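CHAD domain protein (Streptomyces chartreusis, PDB 6RN5) binds copper and, as a phosin, probably polyphosphate through a helical CHAD domain, though its cellular role is not established. Local coordinates at residues D22-Y27 / A226-L231; D180-L185 / A331-I336; L260-G263 / V269-P272. One frame throughout, in Å; residues are numbered along the deposited sequence.

Overall arrangement
The chain is mainly helical, and the three contacts lie far from its centre, contact 1 on one side and contacts 2 and 3 on the other. Contact 1 joins the start of helix 21-42 to the turn before helix 229-244, away from the annotated sites; its centre is about 49 Å from that of contact 2 and about 43 Å from that of contact 3. Contacts 2 and 3 are neighbours, centres about 20 Å and nearest atoms about 5 Å apart without touching, and both reach the second subunit. Contact 3 carries the copper site and lies, in sequence, inside the loop that contact 2 closes; the segments of contacts 1 and 2 alternate along the chain.

Contact 1 of 3, residues D22-Y27 / A226-L231; sequences DTLAGY and ADLRPL
Leu-228 reaches from segment 226-231 to helix 21-42 and sets both of its methyl groups against the backbone side of Leu-24. Leu-228 CD1 lies 3.9 Å from Leu-24 N, and Leu-228 CD2 lies 4.0 Å from Leu-24 CB, so the branched end meets mainly the root of that side chain, its CB and backbone N. Leu-228 CD1 also touches Thr-23 CB, 4.1 Å away. The side chain of Leu-228 gets there with CG beside its own backbone N, anti to the carbonyl carbon (chi1 -60°). Leu-24 instead swings CG anti to its N (chi1 167°); its side chain also touches Thr-72 of helix 56-75. The contact thus joins the first turns of one helix of the CHAD fold to the entry of another, helix 229-244, with Val-294 of helix 274-295 and Leu-79 also touching Leu-228. Asp-227 makes a capping bond at the turn leading into that helix: Asp-227 OD1 accepts from Arg-229 N at 3.1 Å, nearly straight at 167°, with the N-H arriving from above the carboxylate plane. Asp-227 OD1 also makes a salt bridge to Arg-229 NE at 2.7 Å, though the hydrogen bond there is bent and weak, and OD2 lies over a face of the guanidinium near its rim. One carboxylate oxygen therefore grips both the backbone and the side chain of Arg-229. Across the contact, the hydroxyl of Thr-23 is engaged by Thr-20 N, just before its segment.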
ATOM      1  N   ASP A  22      48.165   8.992 -16.824  1.00 46.93           N
ATOM      2  CA  ASP A  22      48.968   8.137 -15.952  1.00 46.24           C
ATOM      3  C   ASP A  22      48.239   7.811 -14.682  1.00 40.64           C
ATOM      4  O   ASP A  22      48.441   6.750 -14.133  1.00 40.07           O
ATOM      5  CB  ASP A  22      50.322   8.771 -15.668  1.00 53.15           C
ATOM      6  CG  ASP A  22      51.154   8.926 -16.938  1.00 63.72           C
ATOM      7  OD1 ASP A  22      50.877   8.227 -17.951  1.00 72.90           O
ATOM      8  OD2 ASP A  22      52.070   9.773 -16.933  1.00 76.14           O
ATOM      9  N   THR A  23      47.403   8.737 -14.211  1.00 37.86           N
ATOM     10  CA  THR A  23      46.527   8.485 -13.078  1.00 39.09           C
ATOM     11  C   THR A  23      45.545   7.380 -13.443  1.00 35.39           C
ATOM     12  O   THR A  23      45.307   6.471 -12.647  1.00 31.27           O
ATOM     13  CB  THR A  23      45.728   9.736 -12.657  1.00 40.74           C
ATOM     14  OG1 THR A  23      46.604  10.851 -12.601  1.00 44.45           O
ATOM     15  CG2 THR A  23      45.069   9.572 -11.253  1.00 40.02           C
ATOM     16  N   LEU A  24      44.995   7.479 -14.648  1.00 31.98           N
ATOM     17  CA  LEU A  24      44.052   6.502 -15.177  1.00 32.58           C
ATOM     18  C   LEU A  24      44.701   5.118 -15.240  1.00 33.91           C
ATOM     19  O   LEU A  24      44.060   4.154 -14.878  1.00 37.67           O
ATOM     20  CB  LEU A  24      43.597   6.899 -16.581  1.00 32.33           C
ATOM     21  CG  LEU A  24      42.859   5.886 -17.436  1.00 32.74           C
ATOM     22  CD1 LEU A  24      41.575   5.471 -16.741  1.00 35.27           C
ATOM     23  CD2 LEU A  24      42.549   6.506 -18.803  1.00 33.10           C
ATOM     24  N   ALA A  25      45.938   5.033 -15.746  1.00 34.08           N
ATOM     25  CA  ALA A  25      46.669   3.782 -15.838  1.00 33.98           C
ATOM     26  C   ALA A  25      46.885   3.198 -14.446  1.00 34.82           C
ATOM     27  O   ALA A  25      46.757   1.985 -14.265  1.00 35.39           O
ATOM     28  CB  ALA A  25      48.005   3.974 -16.512  1.00 35.85           C
ATOM     29  N   GLY A  26      47.223   4.047 -13.493  1.00 32.27           N
ATOM     30  CA  GLY A  26      47.465   3.594 -12.099  1.00 34.74           C
ATOM     31  C   GLY A  26      46.188   2.971 -11.549  1.00 35.57           C
ATOM     32  O   GLY A  26      46.232   1.931 -10.904  1.00 37.48           O
ATOM     33  N   TYR A  27      45.039   3.586 -11.825  1.00 33.45           N
ATOM     34  CA  TYR A  27      43.763   3.074 -11.324  1.00 31.89           C
ATOM     35  C   TYR A  27      43.426   1.721 -11.947  1.00 35.40           C
ATOM     36  O   TYR A  27      43.075   0.774 -11.200  1.00 32.38           O
ATOM     37  CB  TYR A  27      42.640   4.075 -11.552  1.00 33.49           C
ATOM     38  CG  TYR A  27      41.304   3.662 -10.994  1.00 33.09           C
ATOM     39  CD1 TYR A  27      41.071   3.614  -9.608  1.00 30.77           C
ATOM     40  CD2 TYR A  27      40.263   3.280 -11.857  1.00 34.12           C
ATOM     41  CE1 TYR A  27      39.815   3.211  -9.111  1.00 31.68           C
ATOM     42  CE2 TYR A  27      39.022   2.872 -11.370  1.00 31.72           C
ATOM     43  CZ  TYR A  27      38.805   2.844 -10.005  1.00 32.87           C
ATOM     44  OH  TYR A  27      37.554   2.471  -9.559  1.00 33.83           O
ATOM     45  N   ALA A 226      46.909  14.020 -21.226  1.00 41.99           N
ATOM     46  CA  ALA A 226      45.501  14.490 -21.226  1.00 43.49           C
ATOM     47  C   ALA A 226      44.903  14.595 -19.818  1.00 43.01           C
ATOM     48  O   ALA A 226      45.198  13.777 -18.953  1.00 39.67           O
ATOM     49  CB  ALA A 226      44.629  13.610 -22.106  1.00 45.04           C
ATOM     50  N   ASP A 227      44.090  15.629 -19.607  1.00 38.36           N
ATOM     51  CA  ASP A 227      43.458  15.910 -18.320  1.00 38.97           C
ATOM     52  C   ASP A 227      42.267  14.940 -18.231  1.00 36.87           C
ATOM     53  O   ASP A 227      41.486  14.867 -19.160  1.00 37.47           O
ATOM     54  CB  ASP A 227      43.008  17.388 -18.311  1.00 38.76           C
ATOM     55  CG  ASP A 227      42.380  17.851 -16.971  1.00 45.08           C
ATOM     56  OD1 ASP A 227      42.226  17.097 -15.949  1.00 44.24           O
ATOM     57  OD2 ASP A 227      42.015  19.040 -16.956  1.00 48.20           O
ATOM     58  N   LEU A 228      42.161  14.161 -17.150  1.00 37.52           N
ATOM     59  CA  LEU A 228      40.992  13.270 -16.956  1.00 35.97           C
ATOM     60  C   LEU A 228      39.704  13.985 -16.563  1.00 34.81           C
ATOM     61  O   LEU A 228      38.624  13.430 -16.737  1.00 39.26           O
ATOM     62  CB  LEU A 228      41.249  12.265 -15.848  1.00 35.52           C
ATOM     63  CG  LEU A 228      42.394  11.298 -15.975  1.00 34.46           C
ATOM     64  CD1 LEU A 228      42.257  10.267 -14.842  1.00 36.93           C
ATOM     65  CD2 LEU A 228      42.396  10.653 -17.368  1.00 35.95           C
ATOM     66  N   ARG A 229      39.781  15.199 -16.056  1.00 34.95           N
ATOM     67  CA  ARG A 229      38.580  15.836 -15.520  1.00 38.22           C
ATOM     68  C   ARG A 229      37.436  16.095 -16.474  1.00 36.54           C
ATOM     69  O   ARG A 229      36.308  15.913 -16.105  1.00 32.41           O
ATOM     70  CB  ARG A 229      38.929  17.091 -14.759  1.00 38.90           C
ATOM     71  CG  ARG A 229      39.698  16.742 -13.482  1.00 43.06           C
ATOM     72  CD  ARG A 229      40.364  17.974 -12.892  1.00 46.99           C
ATOM     73  NE  ARG A 229      41.657  18.201 -13.532  1.00 54.03           N
ATOM     74  CZ  ARG A 229      42.300  19.365 -13.585  1.00 61.66           C
ATOM     75  NH1 ARG A 229      43.487  19.441 -14.188  1.00 61.57           N
ATOM     76  NH2 ARG A 229      41.766  20.455 -13.057  1.00 65.62           N
ATOM     77  N   PRO A 230      37.720  16.498 -17.706  1.00 35.01           N
ATOM     78  CA  PRO A 230      36.637  16.696 -18.657  1.00 36.81           C
ATOM     79  C   PRO A 230      35.864  15.400 -18.941  1.00 35.51           C
ATOM     80  O   PRO A 230      34.646  15.430 -19.136  1.00 38.47           O
ATOM     81  CB  PRO A 230      37.368  17.178 -19.923  1.00 38.21           C
ATOM     82  CG  PRO A 230      38.662  17.705 -19.420  1.00 39.15           C
ATOM     83  CD  PRO A 230      39.022  16.794 -18.283  1.00 38.43           C
ATOM     84  N   LEU A 231      36.569  14.274 -18.941  1.00 34.27           N
ATOM     85  CA  LEU A 231      35.904  12.964 -19.109  1.00 35.41           C
ATOM     86  C   LEU A 231      35.005  12.579 -17.945  1.00 31.41           C
ATOM     87  O   LEU A 231      33.920  12.098 -18.163  1.00 32.86           O
ATOM     88  CB  LEU A 231      36.925  11.861 -19.372  1.00 33.39           C
ATOM     89  CG  LEU A 231      37.742  12.141 -20.637  1.00 37.22           C
ATOM     90  CD1 LEU A 231      38.785  11.071 -20.918  1.00 37.76           C
ATOM     91  CD2 LEU A 231      36.788  12.297 -21.825  1.00 37.84           C
TER

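Contact 2 of 3, residues D180-L185 / A331-I336; sequences DRQLTL and ARTPRI
The loop between helices 305-331 and 338-366 holds a type II beta turn from Thr-333 to Ile-336, and it meets helix 170-198 of the CHAD domain where segments 180-185 and 331-336 are joined by one hydrogen bond, between Gln-182 and Thr-333. The two side chains come from opposite directions and bridge backbones whose nearest CA atoms, those of Gln-182 and Thr-333, are 10.0 Å apart. Gln-182 NE2 donates to Thr-333 OG1 over 2.8 Å, with an N-H...O angle of 154°, and the hydroxyl oxygen lies almost in the amide plane, only 6° out of it. Gln-182 reaches this far because its chain runs extended beyond CG, holding the amide out from the helix. On the other side Thr-333 has OG1 anti to its carbonyl carbon and CG2 anti to its backbone N (chi1 -57°); the methyl then flanks the bond, with Thr-333 CG2 3.7 Å from Gln-182 NE2. The hydroxyl has a second hydrogen-bonding partner in Ala-330 O, near the end of the preceding helix. On the same helix segment as Gln-182, Leu-183 packs on Tyr-105 and Leu-112 of helix 82-120, while Ala-331 and Ile-336 touch Tyr-342 and Pro-338 of the second subunit. A leucine in place of Gln-182 would probably leave Thr-333 without its donor from helix 170-198 and cut the polar tie between helix and turn. Because Thr-333 OG1 accepts this N-H while also bonding to Ala-330, the hydroxyl links the side-chain amide of Gln-182 to the carbonyl of Ala-330, a directional, uncharged connection at the surface with little apolar burial behind it.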
ATOM      1  N   ASP A 180      10.664 -19.781  -1.148  1.00 31.01           N
ATOM      2  CA  ASP A 180      11.857 -20.453  -0.673  1.00 32.06           C
ATOM      3  C   ASP A 180      12.297 -21.587  -1.625  1.00 34.98           C
ATOM      4  O   ASP A 180      13.461 -21.673  -2.006  1.00 31.75           O
ATOM      5  CB  ASP A 180      11.587 -20.983   0.733  1.00 38.17           C
ATOM      6  CG  ASP A 180      12.813 -21.572   1.398  1.00 38.30           C
ATOM      7  OD1 ASP A 180      13.871 -21.708   0.793  1.00 47.85           O
ATOM      8  OD2 ASP A 180      12.706 -21.918   2.562  1.00 54.00           O
ATOM      9  N   ARG A 181      11.352 -22.435  -2.037  1.00 35.71           N
ATOM     10  CA  ARG A 181      11.638 -23.476  -3.008  1.00 39.30           C
ATOM     11  C   ARG A 181      12.114 -22.901  -4.335  1.00 35.55           C
ATOM     12  O   ARG A 181      13.168 -23.274  -4.826  1.00 34.44           O
ATOM     13  CB  ARG A 181      10.405 -24.385  -3.239  1.00 45.04           C
ATOM     14  CG  ARG A 181      10.650 -25.539  -4.211  1.00 51.95           C
ATOM     15  CD  ARG A 181       9.435 -26.459  -4.422  1.00 64.33           C
ATOM     16  NE  ARG A 181       9.300 -26.816  -5.853  1.00 77.19           N
ATOM     17  CZ  ARG A 181       9.884 -27.852  -6.495  1.00 76.58           C
ATOM     18  NH1 ARG A 181      10.665 -28.724  -5.841  1.00 71.41           N
ATOM     19  NH2 ARG A 181       9.672 -28.020  -7.823  1.00 64.14           N
ATOM     20  N   GLN A 182      11.351 -21.994  -4.915  1.00 32.22           N
ATOM     21  CA  GLN A 182      11.684 -21.453  -6.223  1.00 33.76           C
ATOM     22  C   GLN A 182      13.010 -20.681  -6.299  1.00 32.85           C
ATOM     23  O   GLN A 182      13.818 -20.883  -7.184  1.00 30.14           O
ATOM     24  CB  GLN A 182      10.538 -20.600  -6.732  1.00 35.91           C
ATOM     25  CG  GLN A 182       9.316 -21.445  -7.137  1.00 39.84           C
ATOM     26  CD  GLN A 182       8.206 -20.585  -7.734  1.00 43.95           C
ATOM     27  OE1 GLN A 182       8.307 -19.323  -7.781  1.00 39.46           O
ATOM     28  NE2 GLN A 182       7.132 -21.249  -8.195  1.00 38.12           N
ATOM     29  N   LEU A 183      13.212 -19.797  -5.354  1.00 34.77           N
ATOM     30  CA  LEU A 183      14.428 -19.004  -5.310  1.00 33.40           C
ATOM     31  C   LEU A 183      15.641 -19.799  -4.870  1.00 29.91           C
ATOM     32  O   LEU A 183      16.753 -19.485  -5.267  1.00 29.36           O
ATOM     33  CB  LEU A 183      14.200 -17.773  -4.446  1.00 33.38           C
ATOM     34  CG  LEU A 183      13.240 -16.778  -5.150  1.00 35.01           C
ATOM     35  CD1 LEU A 183      12.709 -15.731  -4.180  1.00 36.85           C
ATOM     36  CD2 LEU A 183      13.948 -16.059  -6.308  1.00 36.35           C
ATOM     37  N   THR A 184      15.444 -20.843  -4.097  1.00 30.78           N
ATOM     38  CA  THR A 184      16.535 -21.730  -3.744  1.00 30.55           C
ATOM     39  C   THR A 184      17.015 -22.535  -4.923  1.00 31.54           C
ATOM     40  O   THR A 184      18.211 -22.678  -5.142  1.00 30.22           O
ATOM     41  CB  THR A 184      16.130 -22.701  -2.642  1.00 31.73           C
ATOM     42  OG1 THR A 184      15.868 -21.935  -1.469  1.00 33.01           O
ATOM     43  CG2 THR A 184      17.289 -23.672  -2.314  1.00 33.14           C
ATOM     44  N   LEU A 185      16.080 -23.081  -5.685  1.00 32.55           N
ATOM     45  CA  LEU A 185      16.444 -23.698  -6.941  1.00 33.12           C
ATOM     46  C   LEU A 185      17.219 -22.754  -7.829  1.00 32.31           C
ATOM     47  O   LEU A 185      18.225 -23.166  -8.428  1.00 32.84           O
ATOM     48  CB  LEU A 185      15.217 -24.251  -7.701  1.00 32.87           C
ATOM     49  CG  LEU A 185      14.590 -25.462  -7.006  1.00 34.38           C
ATOM     50  CD1 LEU A 185      13.219 -25.768  -7.614  1.00 36.35           C
ATOM     51  CD2 LEU A 185      15.533 -26.663  -7.046  1.00 35.20           C
ATOM     52  N   ALA A 331       2.953 -16.206  -8.367  1.00 29.21           N
ATOM     53  CA  ALA A 331       1.500 -16.291  -8.379  1.00 32.62           C
ATOM     54  C   ALA A 331       0.939 -16.979  -9.624  1.00 35.51           C
ATOM     55  O   ALA A 331      -0.206 -17.409  -9.605  1.00 32.60           O
ATOM     56  CB  ALA A 331       0.907 -14.883  -8.268  1.00 33.76           C
ATOM     57  N   ARG A 332       1.754 -17.100 -10.676  1.00 34.49           N
ATOM     58  CA  ARG A 332       1.353 -17.855 -11.852  1.00 37.81           C
ATOM     59  C   ARG A 332       1.751 -19.333 -11.804  1.00 34.47           C
ATOM     60  O   ARG A 332       1.501 -20.044 -12.736  1.00 32.64           O
ATOM     61  CB  ARG A 332       1.980 -17.261 -13.085  1.00 41.77           C
ATOM     62  CG  ARG A 332       1.852 -15.771 -13.187  1.00 47.36           C
ATOM     63  CD  ARG A 332       2.261 -15.293 -14.576  1.00 61.87           C
ATOM     64  NE  ARG A 332       1.069 -14.963 -15.373  1.00 78.33           N
ATOM     65  CZ  ARG A 332       0.450 -15.773 -16.237  1.00 86.06           C
ATOM     66  NH1 ARG A 332      -0.640 -15.346 -16.866  1.00 94.44           N
ATOM     67  NH2 ARG A 332       0.903 -17.002 -16.496  1.00 97.48           N
ATOM     68  N   THR A 333       2.395 -19.790 -10.741  1.00 30.62           N
ATOM     69  CA  THR A 333       2.758 -21.183 -10.612  1.00 30.44           C
ATOM     70  C   THR A 333       1.470 -22.035 -10.635  1.00 36.77           C
ATOM     71  O   THR A 333       0.506 -21.691  -9.954  1.00 31.90           O
ATOM     72  CB  THR A 333       3.429 -21.409  -9.258  1.00 29.90           C
ATOM     73  OG1 THR A 333       4.550 -20.540  -9.153  1.00 30.77           O
ATOM     74  CG2 THR A 333       3.884 -22.867  -9.056  1.00 31.45           C
ATOM     75  N   PRO A 334       1.434 -23.127 -11.427  1.00 37.24           N
ATOM     76  CA  PRO A 334       0.158 -23.858 -11.528  1.00 36.28           C
ATOM     77  C   PRO A 334      -0.150 -24.602 -10.237  1.00 37.50           C
ATOM     78  O   PRO A 334       0.766 -24.914  -9.467  1.00 34.50           O
ATOM     79  CB  PRO A 334       0.372 -24.796 -12.695  1.00 41.06           C
ATOM     80  CG  PRO A 334       1.846 -24.926 -12.850  1.00 42.74           C
ATOM     81  CD  PRO A 334       2.503 -23.705 -12.253  1.00 37.19           C
ATOM     82  N   ARG A 335      -1.438 -24.804  -9.978  1.00 40.74           N
ATOM     83  CA  ARG A 335      -1.942 -25.529  -8.797  1.00 42.13           C
ATOM     84  C   ARG A 335      -1.697 -24.843  -7.434  1.00 39.31           C
ATOM     85  O   ARG A 335      -1.828 -25.461  -6.414  1.00 37.89           O
ATOM     86  CB  ARG A 335      -1.423 -26.989  -8.767  1.00 45.93           C
ATOM     87  CG  ARG A 335      -2.007 -27.922  -9.861  1.00 54.23           C
ATOM     88  CD  ARG A 335      -1.537 -29.379  -9.648  1.00 54.98           C
ATOM     89  NE  ARG A 335      -0.089 -29.311  -9.575  1.00 62.09           N
ATOM     90  CZ  ARG A 335       0.685 -29.484  -8.501  1.00 64.56           C
ATOM     91  NH1 ARG A 335       0.185 -29.892  -7.325  1.00 65.34           N
ATOM     92  NH2 ARG A 335       2.008 -29.298  -8.649  1.00 56.53           N
ATOM     93  N   ILE A 336      -1.396 -23.558  -7.369  1.00 37.37           N
ATOM     94  CA  ILE A 336      -1.314 -22.993  -6.040  1.00 35.69           C
ATOM     95  C   ILE A 336      -2.702 -22.683  -5.556  1.00 34.90           C
ATOM     96  O   ILE A 336      -3.599 -22.416  -6.347  1.00 28.61           O
ATOM     97  CB  ILE A 336      -0.411 -21.751  -5.947  1.00 40.48           C
ATOM     98  CG1 ILE A 336      -0.882 -20.642  -6.921  1.00 39.31           C
ATOM     99  CG2 ILE A 336       1.032 -22.200  -6.165  1.00 41.79           C
ATOM    100  CD1 ILE A 336      -0.100 -19.355  -6.768  1.00 41.53           C
TER

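Contact 3 of 3, residues L260-G263 / V269-P272; sequences LIHG and VPHP. With CU (copper (II) ion), chain B; SO4 (sulfate ion), chain H.
His-262 and His-271 converge on one copper ion, each through NE2: the bond is 2.2 Å from His-262 NE2 and 1.9 Å from His-271 NE2. His-262 NE2 and His-271 NE2 stand 3.1 Å apart, held there by the shared metal and not by a hydrogen bond, and the rings meet obliquely with their planes at 75°. Packing is tight on one face of His-262, where Pro-270 CB sits over the ring's centre in a CH-pi contact, 3.5 Å from the centroid and 9° off the ring normal. In His-262 CG sits between the backbone N and the carbonyl carbon (chi1 64°), which turns its ring toward Pro-270 and the metal. At the far side of that ring His-262 ND1 donates to Gly-263 O at 2.6 Å, nearly in the ring plane, so a bond at each nitrogen fixes the ring's rotation. The looser side lies beyond His-271, where a sulfate ion, probably from the crystallisation liquor, meets the ring edge: His-271 ND1 donates to SO4 O4 over 3.0 Å, in the ring plane. Arg-359 and the backbone N of Gln-273 also hold this anion. His-348 of helix 338-366 brings the third histidine NE2, and one further atom from elsewhere also binds the copper, making a surface metal site consistent with the combined polyphosphate- and metal-binding fold of this phosin.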
ATOM      1  N   LEU A 260      -0.863  -2.268  -9.865  1.00 39.34           N
ATOM      2  CA  LEU A 260      -0.695  -3.304  -8.872  1.00 40.07           C
ATOM      3  C   LEU A 260      -1.353  -4.622  -9.264  1.00 36.66           C
ATOM      4  O   LEU A 260      -0.956  -5.685  -8.804  1.00 44.14           O
ATOM      5  CB  LEU A 260      -1.213  -2.796  -7.539  1.00 39.84           C
ATOM      6  CG  LEU A 260      -0.532  -1.499  -7.124  1.00 44.52           C
ATOM      7  CD1 LEU A 260      -1.168  -0.928  -5.869  1.00 45.22           C
ATOM      8  CD2 LEU A 260       0.954  -1.726  -6.903  1.00 45.12           C
ATOM      9  N   ILE A 261      -2.325  -4.584 -10.144  1.00 38.31           N
ATOM     10  CA  ILE A 261      -2.858  -5.811 -10.682  1.00 42.75           C
ATOM     11  C   ILE A 261      -2.627  -5.714 -12.169  1.00 42.80           C
ATOM     12  O   ILE A 261      -3.140  -4.811 -12.811  1.00 53.61           O
ATOM     13  CB  ILE A 261      -4.361  -5.971 -10.395  1.00 45.53           C
ATOM     14  CG1 ILE A 261      -4.685  -5.730  -8.923  1.00 44.43           C
ATOM     15  CG2 ILE A 261      -4.785  -7.385 -10.745  1.00 45.20           C
ATOM     16  CD1 ILE A 261      -6.178  -5.588  -8.639  1.00 45.89           C
ATOM     17  N   HIS A 262      -1.780  -6.590 -12.685  1.00 45.88           N
ATOM     18  CA  HIS A 262      -1.485  -6.672 -14.122  1.00 43.16           C
ATOM     19  C   HIS A 262      -1.172  -8.124 -14.382  1.00 44.64           C
ATOM     20  O   HIS A 262      -0.827  -8.857 -13.430  1.00 41.47           O
ATOM     21  CB  HIS A 262      -0.288  -5.773 -14.534  1.00 40.52           C
ATOM     22  CG  HIS A 262       1.016  -6.167 -13.906  1.00 38.82           C
ATOM     23  ND1 HIS A 262       1.670  -7.343 -14.208  1.00 36.16           N
ATOM     24  CD2 HIS A 262       1.756  -5.567 -12.945  1.00 38.44           C
ATOM     25  CE1 HIS A 262       2.770  -7.433 -13.487  1.00 37.83           C
ATOM     26  NE2 HIS A 262       2.846  -6.365 -12.711  1.00 38.12           N
ATOM     27  N   GLY A 263      -1.307  -8.544 -15.644  1.00 47.41           N
ATOM     28  CA  GLY A 263      -0.889  -9.890 -16.067  1.00 54.25           C
ATOM     29  C   GLY A 263       0.592  -9.956 -16.439  1.00 55.98           C
ATOM     30  O   GLY A 263       1.344  -8.990 -16.248  1.00 53.50           O
ATOM     31  N   VAL A 269       5.006  -4.709 -20.815  1.00 85.13           N
ATOM     32  CA  VAL A 269       5.909  -3.874 -20.025  1.00 73.84           C
ATOM     33  C   VAL A 269       5.125  -3.428 -18.796  1.00 63.31           C
ATOM     34  O   VAL A 269       4.512  -2.363 -18.810  1.00 62.66           O
ATOM     35  CB  VAL A 269       6.394  -2.631 -20.779  1.00 77.24           C
ATOM     36  CG1 VAL A 269       7.433  -1.904 -19.926  1.00 74.78           C
ATOM     37  CG2 VAL A 269       6.958  -3.007 -22.148  1.00 82.47           C
ATOM     38  N   PRO A 270       5.119  -4.245 -17.724  1.00 56.37           N
ATOM     39  CA  PRO A 270       4.199  -3.919 -16.626  1.00 53.56           C
ATOM     40  C   PRO A 270       4.572  -2.636 -15.840  1.00 46.86           C
ATOM     41  O   PRO A 270       3.686  -1.898 -15.439  1.00 43.42           O
ATOM     42  CB  PRO A 270       4.221  -5.195 -15.764  1.00 53.48           C
ATOM     43  CG  PRO A 270       5.546  -5.818 -16.040  1.00 58.61           C
ATOM     44  CD  PRO A 270       5.906  -5.467 -17.452  1.00 56.43           C
ATOM     45  N   HIS A 271       5.864  -2.335 -15.712  1.00 44.17           N
ATOM     46  CA  HIS A 271       6.342  -1.212 -14.891  1.00 40.83           C
ATOM     47  C   HIS A 271       7.338  -0.395 -15.708  1.00 44.25           C
ATOM     48  O   HIS A 271       8.532  -0.456 -15.480  1.00 33.16           O
ATOM     49  CB  HIS A 271       6.955  -1.786 -13.599  1.00 40.17           C
ATOM     50  CG  HIS A 271       5.956  -2.550 -12.781  1.00 35.01           C
ATOM     51  ND1 HIS A 271       4.892  -1.927 -12.166  1.00 36.51           N
ATOM     52  CD2 HIS A 271       5.810  -3.869 -12.534  1.00 36.50           C
ATOM     53  CE1 HIS A 271       4.149  -2.824 -11.547  1.00 40.13           C
ATOM     54  NE2 HIS A 271       4.673  -4.017 -11.757  1.00 35.10           N
ATOM     55  N   PRO A 272       6.823   0.388 -16.679  1.00 49.99           N
ATOM     56  CA  PRO A 272       7.663   1.023 -17.694  1.00 47.84           C
ATOM     57  C   PRO A 272       8.606   2.070 -17.139  1.00 43.78           C
ATOM     58  O   PRO A 272       9.746   2.156 -17.589  1.00 41.71           O
ATOM     59  CB  PRO A 272       6.635   1.661 -18.654  1.00 51.34           C
ATOM     60  CG  PRO A 272       5.342   1.726 -17.876  1.00 51.19           C
ATOM     61  CD  PRO A 272       5.381   0.542 -16.977  1.00 49.99           C
TER
HETATM   62 CU    CU B 401       4.289  -5.823 -11.157  1.00 31.38          CU
HETATM   63  S   SO4 H 407       5.813   2.066 -12.940  1.00 59.58           S
HETATM   64  O1  SO4 H 407       5.555   2.414 -14.373  1.00 64.92           O
HETATM   65  O2  SO4 H 407       7.254   1.643 -12.900  1.00 58.23           O
HETATM   66  O3  SO4 H 407       5.722   3.224 -12.051  1.00 59.45           O
HETATM   67  O4  SO4 H 407       4.787   1.045 -12.473  1.00 55.29           O